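Local coordinates for enhancer of mRNA-decapping protein 4 homolog (Drosophila melanogaster, PDB 2VXG), which takes part in mRNA degradation, where it seems to act in decapping, and is required for silencing a subset of endogenous miRNA targets, at residues L83-M88 with A130-Y134; C108-I112 with V124-M128. All blocks are in the same frame, centred on the assembly; numbering follows the deposited sequence.

In the fold
Both contacts use helix 121-134 of the all-helical C-terminal region. In interaction 2 its residues 124-128 pack antiparallel against 108-112 of the preceding helix 91-114; in interaction 1 its last turn, 130-134, meets the end of helix 73-85 and the loop that follows. Interaction 2 therefore lies nested, in sequence, inside the loop that interaction 1 closes. Five of its eight touching residues are buried and every side-chain contact is apolar. Interaction 1 is only partly buried and adds a water bridge to its apolar packing. With centres about 15 Å apart, the two still meet where Leu83 CD2 packs on Leu127 CD1.

Interaction 1. Residues L83-M88 with A130-Y134; sequences LLAINM and AIITY
Leu83 lies over one face of the Tyr134 ring. Its CD1 sits 4.0 Å from the ring centroid and 23° off the normal, a CH-pi contact displaced toward the rim, while Leu83 CG comes to 3.5 Å from Tyr134 CE2. The other methyl, Leu83 CD2, reaches Ala130 CB, one turn earlier, at 3.9 Å. CG of Leu83 lies anti to the backbone N (chi1 177°), which carries the branch across to helix 121-134, and chi2 of 73° turns CD1 over the ring and CD2 toward Ala130. Met88 CG approaches the ring at its edge, near the plane, 4.5 Å from Tyr134 CD1, and Ile86 CB comes in obliquely.

At the phenol end, a water lying in the ring plane accepts a hydrogen bond from Tyr134 OH. The same water donates to Leu84 O and to Ile86 O, at 2.6 Å from Ile86 O. Further out, Gln54 holds this turn through hydrogen bonds to Ala85 O and Asn87 N, and Leu101 of helix 91-114 touches both Leu83 and Tyr134. With a leucine here instead of Tyr134 the phenol O-H is gone, and the water would probably be held less firmly, with less of Leu83 covered. The phenol thus combines two chemistries: its carbon face packs on leucine, while its hydroxyl ties the chain's last helix through water to the Leu84 and Ile86 carbonyls.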
ATOM      1  N   LEU A  83      -1.177  -0.255   6.612  1.00 18.99           N
ATOM      2  CA  LEU A  83      -1.268  -1.244   7.695  1.00 19.05           C
ATOM      3  C   LEU A  83      -1.988  -0.665   8.916  1.00 18.25           C
ATOM      4  O   LEU A  83      -2.853  -1.315   9.515  1.00 18.20           O
ATOM      5  CB  LEU A  83       0.143  -1.737   8.105  1.00 19.85           C
ATOM      6  CG  LEU A  83       0.340  -2.720   9.266  1.00 20.55           C
ATOM      7  CD1 LEU A  83      -0.115  -4.118   8.847  1.00 22.84           C
ATOM      8  CD2 LEU A  83       1.815  -2.800   9.692  1.00 20.71           C
ATOM      9  N   LEU A  84      -1.604   0.538   9.317  1.00 17.78           N
ATOM     10  CA  LEU A  84      -2.231   1.196  10.491  1.00 18.79           C
ATOM     11  C   LEU A  84      -3.715   1.451  10.291  1.00 18.76           C
ATOM     12  O   LEU A  84      -4.428   1.562  11.259  1.00 18.83           O
ATOM     13  CB  LEU A  84      -1.529   2.505  10.831  1.00 17.81           C
ATOM     14  CG  LEU A  84      -0.069   2.426  11.310  1.00 19.57           C
ATOM     15  CD1 LEU A  84       0.472   3.807  11.506  1.00 19.41           C
ATOM     16  CD2 LEU A  84       0.056   1.611  12.629  1.00 20.59           C
ATOM     17  N   ALA A  85      -4.157   1.548   9.034  1.00 19.66           N
ATOM     18  CA  ALA A  85      -5.587   1.754   8.700  1.00 19.79           C
ATOM     19  C   ALA A  85      -6.417   0.477   8.584  1.00 20.25           C
ATOM     20  O   ALA A  85      -7.667   0.548   8.473  1.00 20.38           O
ATOM     21  CB  ALA A  85      -5.713   2.553   7.407  1.00 19.18           C
ATOM     22  N   ILE A  86      -5.767  -0.683   8.578  1.00 20.65           N
ATOM     23  CA  ILE A  86      -6.491  -1.959   8.601  1.00 21.61           C
ATOM     24  C   ILE A  86      -7.448  -2.030   9.800  1.00 22.25           C
ATOM     25  O   ILE A  86      -7.042  -1.875  10.962  1.00 22.39           O
ATOM     26  CB  ILE A  86      -5.552  -3.170   8.690  1.00 20.74           C
ATOM     27  CG1 ILE A  86      -4.703  -3.338   7.444  1.00 21.43           C
ATOM     28  CG2 ILE A  86      -6.342  -4.480   8.882  1.00 21.11           C
ATOM     29  CD1 ILE A  86      -3.778  -4.597   7.540  1.00 22.43           C
ATOM     30  N   ASN A  87      -8.725  -2.270   9.512  1.00 23.16           N
ATOM     31  CA  ASN A  87      -9.738  -2.363  10.537  1.00 23.37           C
ATOM     32  C   ASN A  87     -10.091  -3.820  10.717  1.00 24.30           C
ATOM     33  O   ASN A  87     -10.795  -4.415   9.897  1.00 23.71           O
ATOM     34  CB  ASN A  87     -10.988  -1.546  10.190  1.00 23.24           C
ATOM     35  CG  ASN A  87     -12.156  -1.857  11.113  1.00 23.75           C
ATOM     36  OD1 ASN A  87     -11.963  -2.306  12.242  1.00 22.75           O
ATOM     37  ND2 ASN A  87     -13.365  -1.613  10.642  1.00 24.08           N
ATOM     38  N   MET A  88      -9.589  -4.396  11.798  1.00 25.32           N
ATOM     39  CA  MET A  88      -9.787  -5.818  12.063  1.00 26.59           C
ATOM     40  C   MET A  88     -11.205  -6.182  12.539  1.00 26.53           C
ATOM     41  O   MET A  88     -11.504  -7.362  12.685  1.00 27.86           O
ATOM     42  CB  MET A  88      -8.715  -6.354  13.050  1.00 28.02           C
ATOM     43  CG  MET A  88      -7.275  -6.518  12.474  1.00 31.22           C
ATOM     44  SD  MET A  88      -7.162  -7.359  10.842  1.00 41.62           S
ATOM     45  CE  MET A  88      -7.458  -9.071  11.320  1.00 37.50           C
ATOM     46  N   ALA A 130       5.441  -5.105  13.573  1.00 18.43           N
ATOM     47  CA  ALA A 130       4.082  -4.611  13.660  1.00 19.44           C
ATOM     48  C   ALA A 130       3.096  -5.615  13.079  1.00 20.18           C
ATOM     49  O   ALA A 130       2.001  -5.777  13.611  1.00 19.18           O
ATOM     50  CB  ALA A 130       3.948  -3.305  12.914  1.00 18.80           C
ATOM     51  N   ILE A 131       3.497  -6.248  11.968  1.00 20.35           N
ATOM     52  CA  ILE A 131       2.678  -7.223  11.272  1.00 21.80           C
ATOM     53  C   ILE A 131       2.336  -8.388  12.197  1.00 23.06           C
ATOM     54  O   ILE A 131       1.171  -8.870  12.198  1.00 23.78           O
ATOM     55  CB  ILE A 131       3.393  -7.744   9.971  1.00 21.71           C
ATOM     56  CG1 ILE A 131       3.315  -6.683   8.866  1.00 23.41           C
ATOM     57  CG2 ILE A 131       2.755  -9.056   9.460  1.00 19.27           C
ATOM     58  CD1 ILE A 131       4.069  -7.086   7.621  1.00 21.69           C
ATOM     59  N   ILE A 132       3.325  -8.814  12.991  1.00 23.97           N
ATOM     60  CA  ILE A 132       3.129  -9.905  13.954  1.00 25.00           C
ATOM     61  C   ILE A 132       1.945  -9.594  14.881  1.00 25.53           C
ATOM     62  O   ILE A 132       1.141 -10.472  15.166  1.00 25.42           O
ATOM     63  CB  ILE A 132       4.426 -10.229  14.744  1.00 24.99           C
ATOM     64  CG1 ILE A 132       5.510 -10.756  13.786  1.00 25.13           C
ATOM     65  CG2 ILE A 132       4.135 -11.253  15.857  1.00 24.56           C
ATOM     66  CD1 ILE A 132       6.818 -11.177  14.452  1.00 26.54           C
ATOM     67  N   THR A 133       1.810  -8.326  15.287  1.00 27.32           N
ATOM     68  CA  THR A 133       0.716  -7.887  16.169  1.00 28.53           C
ATOM     69  C   THR A 133      -0.631  -7.959  15.482  1.00 29.37           C
ATOM     70  O   THR A 133      -1.621  -8.367  16.078  1.00 29.34           O
ATOM     71  CB  THR A 133       0.961  -6.455  16.706  1.00 28.20           C
ATOM     72  OG1 THR A 133       2.178  -6.448  17.460  1.00 29.63           O
ATOM     73  CG2 THR A 133      -0.160  -6.001  17.612  1.00 28.14           C
ATOM     74  N   TYR A 134      -0.676  -7.561  14.221  1.00 31.17           N
ATOM     75  CA  TYR A 134      -1.908  -7.681  13.439  1.00 32.55           C
ATOM     76  C   TYR A 134      -2.309  -9.128  13.203  1.00 33.57           C
ATOM     77  O   TYR A 134      -3.494  -9.453  13.210  1.00 34.16           O
ATOM     78  CB  TYR A 134      -1.755  -6.963  12.108  1.00 32.70           C
ATOM     79  CG  TYR A 134      -1.876  -5.473  12.233  1.00 32.68           C
ATOM     80  CD1 TYR A 134      -3.114  -4.851  12.157  1.00 31.98           C
ATOM     81  CD2 TYR A 134      -0.751  -4.682  12.387  1.00 32.39           C
ATOM     82  CE1 TYR A 134      -3.218  -3.490  12.258  1.00 32.61           C
ATOM     83  CE2 TYR A 134      -0.846  -3.316  12.492  1.00 32.14           C
ATOM     84  CZ  TYR A 134      -2.077  -2.726  12.414  1.00 33.19           C
ATOM     85  OH  TYR A 134      -2.170  -1.357  12.508  1.00 34.02           O
TER
HETATM   86  O   HOH W   1      -5.211  -0.954  12.569  1.00 29.27           O

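Interaction 2. Residues C108-I112 with V124-M128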
ATOM      1  N   CYS A 108       8.622  -8.744   2.626  1.00 17.44           N
ATOM      2  CA  CYS A 108       9.518  -7.915   3.441  1.00 17.63           C
ATOM      3  C   CYS A 108      10.733  -8.716   3.845  1.00 17.52           C
ATOM      4  O   CYS A 108      11.844  -8.208   3.802  1.00 16.59           O
ATOM      5  CB  CYS A 108       8.817  -7.373   4.711  1.00 17.74           C
ATOM      6  SG  CYS A 108       7.535  -6.114   4.391  1.00 18.29           S
ATOM      7  N   GLN A 109      10.528  -9.977   4.219  1.00 18.08           N
ATOM      8  CA  GLN A 109      11.677 -10.841   4.548  1.00 19.45           C
ATOM      9  C   GLN A 109      12.664 -10.965   3.354  1.00 18.37           C
ATOM     10  O   GLN A 109      13.886 -10.903   3.531  1.00 18.34           O
ATOM     11  CB  GLN A 109      11.202 -12.213   5.046  1.00 20.44           C
ATOM     12  CG  GLN A 109      11.118 -13.250   3.975  1.00 25.33           C
ATOM     13  CD  GLN A 109      10.312 -14.524   4.301  1.00 25.35           C
ATOM     14  OE1 GLN A 109       9.599 -14.640   5.340  1.00 30.11           O
ATOM     15  NE2 GLN A 109      10.412 -15.477   3.380  1.00 23.83           N
ATOM     16  N   GLN A 110      12.130 -11.093   2.141  1.00 17.45           N
ATOM     17  CA  GLN A 110      12.970 -11.179   0.926  1.00 17.91           C
ATOM     18  C   GLN A 110      13.654  -9.855   0.633  1.00 17.18           C
ATOM     19  O   GLN A 110      14.826  -9.830   0.272  1.00 17.32           O
ATOM     20  CB  GLN A 110      12.154 -11.689  -0.266  1.00 17.82           C
ATOM     21  CG  GLN A 110      11.652 -13.124   0.004  1.00 19.92           C
ATOM     22  CD  GLN A 110      12.797 -14.108   0.181  1.00 21.06           C
ATOM     23  OE1 GLN A 110      13.631 -14.261  -0.713  1.00 22.58           O
ATOM     24  NE2 GLN A 110      12.855 -14.769   1.332  1.00 22.56           N
ATOM     25  N   PHE A 111      12.938  -8.760   0.837  1.00 16.85           N
ATOM     26  CA  PHE A 111      13.515  -7.433   0.702  1.00 17.07           C
ATOM     27  C   PHE A 111      14.686  -7.176   1.651  1.00 17.38           C
ATOM     28  O   PHE A 111      15.736  -6.667   1.246  1.00 17.56           O
ATOM     29  CB  PHE A 111      12.459  -6.370   0.959  1.00 18.25           C
ATOM     30  CG  PHE A 111      13.021  -4.986   1.048  1.00 16.41           C
ATOM     31  CD1 PHE A 111      13.358  -4.307  -0.101  1.00 18.12           C
ATOM     32  CD2 PHE A 111      13.168  -4.352   2.286  1.00 18.93           C
ATOM     33  CE1 PHE A 111      13.834  -3.000  -0.039  1.00 19.75           C
ATOM     34  CE2 PHE A 111      13.678  -3.049   2.363  1.00 20.91           C
ATOM     35  CZ  PHE A 111      14.008  -2.383   1.167  1.00 20.03           C
ATOM     36  N   ILE A 112      14.524  -7.505   2.922  1.00 17.35           N
ATOM     37  CA  ILE A 112      15.633  -7.255   3.852  1.00 17.81           C
ATOM     38  C   ILE A 112      16.859  -8.133   3.558  1.00 17.77           C
ATOM     39  O   ILE A 112      17.956  -7.754   3.875  1.00 17.07           O
ATOM     40  CB  ILE A 112      15.251  -7.349   5.340  1.00 18.07           C
ATOM     41  CG1 ILE A 112      14.717  -8.710   5.725  1.00 18.94           C
ATOM     42  CG2 ILE A 112      14.221  -6.204   5.737  1.00 17.57           C
ATOM     43  CD1 ILE A 112      14.654  -8.911   7.235  1.00 20.43           C
ATOM     44  N   VAL A 124      11.424  -1.425   7.316  1.00 17.43           N
ATOM     45  CA  VAL A 124      10.762  -2.674   6.942  1.00 17.81           C
ATOM     46  C   VAL A 124      10.887  -3.698   8.088  1.00 16.68           C
ATOM     47  O   VAL A 124       9.918  -4.428   8.382  1.00 15.55           O
ATOM     48  CB  VAL A 124      11.303  -3.213   5.619  1.00 17.09           C
ATOM     49  CG1 VAL A 124      10.832  -4.647   5.337  1.00 14.45           C
ATOM     50  CG2 VAL A 124      10.907  -2.282   4.459  1.00 18.06           C
ATOM     51  N   ARG A 125      12.045  -3.748   8.759  1.00 16.19           N
ATOM     52  CA  ARG A 125      12.169  -4.642   9.897  1.00 17.41           C
ATOM     53  C   ARG A 125      11.163  -4.285  11.003  1.00 16.55           C
ATOM     54  O   ARG A 125      10.552  -5.166  11.591  1.00 16.32           O
ATOM     55  CB  ARG A 125      13.599  -4.676  10.436  1.00 18.03           C
ATOM     56  CG  ARG A 125      14.631  -5.319   9.473  1.00 18.57           C
ATOM     57  CD  ARG A 125      16.037  -5.171  10.109  1.00 22.26           C
ATOM     58  NE  ARG A 125      16.187  -6.097  11.222  1.00 26.41           N
ATOM     59  CZ  ARG A 125      16.869  -5.867  12.344  1.00 31.03           C
ATOM     60  NH1 ARG A 125      17.505  -4.719  12.545  1.00 31.27           N
ATOM     61  NH2 ARG A 125      16.902  -6.804  13.291  1.00 31.03           N
ATOM     62  N   LEU A 126      10.942  -2.999  11.216  1.00 15.38           N
ATOM     63  CA  LEU A 126       9.970  -2.574  12.194  1.00 16.02           C
ATOM     64  C   LEU A 126       8.564  -2.944  11.719  1.00 15.33           C
ATOM     65  O   LEU A 126       7.709  -3.334  12.523  1.00 16.81           O
ATOM     66  CB  LEU A 126      10.028  -1.042  12.380  1.00 16.44           C
ATOM     67  CG  LEU A 126       9.008  -0.495  13.382  1.00 15.90           C
ATOM     68  CD1 LEU A 126       9.324  -1.027  14.752  1.00 18.92           C
ATOM     69  CD2 LEU A 126       9.033   1.027  13.346  1.00 18.54           C
ATOM     70  N   LEU A 127       8.297  -2.748  10.436  1.00 14.42           N
ATOM     71  CA  LEU A 127       7.026  -3.137   9.887  1.00 14.60           C
ATOM     72  C   LEU A 127       6.713  -4.623  10.111  1.00 15.35           C
ATOM     73  O   LEU A 127       5.565  -4.942  10.420  1.00 15.50           O
ATOM     74  CB  LEU A 127       6.884  -2.691   8.426  1.00 14.59           C
ATOM     75  CG  LEU A 127       5.540  -2.952   7.700  1.00 13.66           C
ATOM     76  CD1 LEU A 127       4.442  -1.917   7.949  1.00 15.96           C
ATOM     77  CD2 LEU A 127       5.767  -3.086   6.170  1.00 14.65           C
ATOM     78  N   MET A 128       7.718  -5.499   9.961  1.00 15.90           N
ATOM     79  CA  MET A 128       7.591  -6.937  10.156  1.00 17.08           C
ATOM     80  C   MET A 128       7.214  -7.282  11.613  1.00 17.44           C
ATOM     81  O   MET A 128       6.360  -8.134  11.859  1.00 16.87           O
ATOM     82  CB  MET A 128       8.891  -7.626   9.727  1.00 17.15           C
ATOM     83  CG  MET A 128       9.156  -7.575   8.232  1.00 18.48           C
ATOM     84  SD  MET A 128      10.812  -8.070   7.759  1.00 19.77           S
ATOM     85  CE  MET A 128      11.643  -6.539   7.392  1.00 24.40           C
TER
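Helix segments 108-112 and 124-128 run antiparallel, their axes 9.9 Å apart at closest approach and their directions 152° apart, with Cys108 and Val124 nearest at 6.4 Å between CA atoms. Here Cys108 CB stands 3.4 Å from Val124 CG1, a close contact. Cys108 CB also receives Met128 CG at 3.5 Å, one turn further along, and Cys108 SG lies 3.9 Å from Leu127 CD2. Val124 divides its methyls between neighbours, since CG1 anti to the backbone N (chi1 169°) faces Cys108 and leaves CG2 to approach the Phe111 ring obliquely, 3.6 Å from Phe111 CE2.

The arrangement is an antiparallel helical hairpin formed by the last two helices of this C-terminal region, consistent with a relationship to TPR-like helical-repeat folds. Phe111 is also set edge-to-face with His71, and Leu127 packs on Gln76 and Asn80, so the hairpin packs on helix 73-85 and on the loop that precedes it.

In the same cluster, toward Arg125, Ile112 CD1 lies 4.0 Å from Met128 SD, though the placement of the terminal methyl of Met128 is doubtful. Beside them the aliphatic start of Arg125 closes the exposed margin, its CG 3.9 Å from Ile112 CG2.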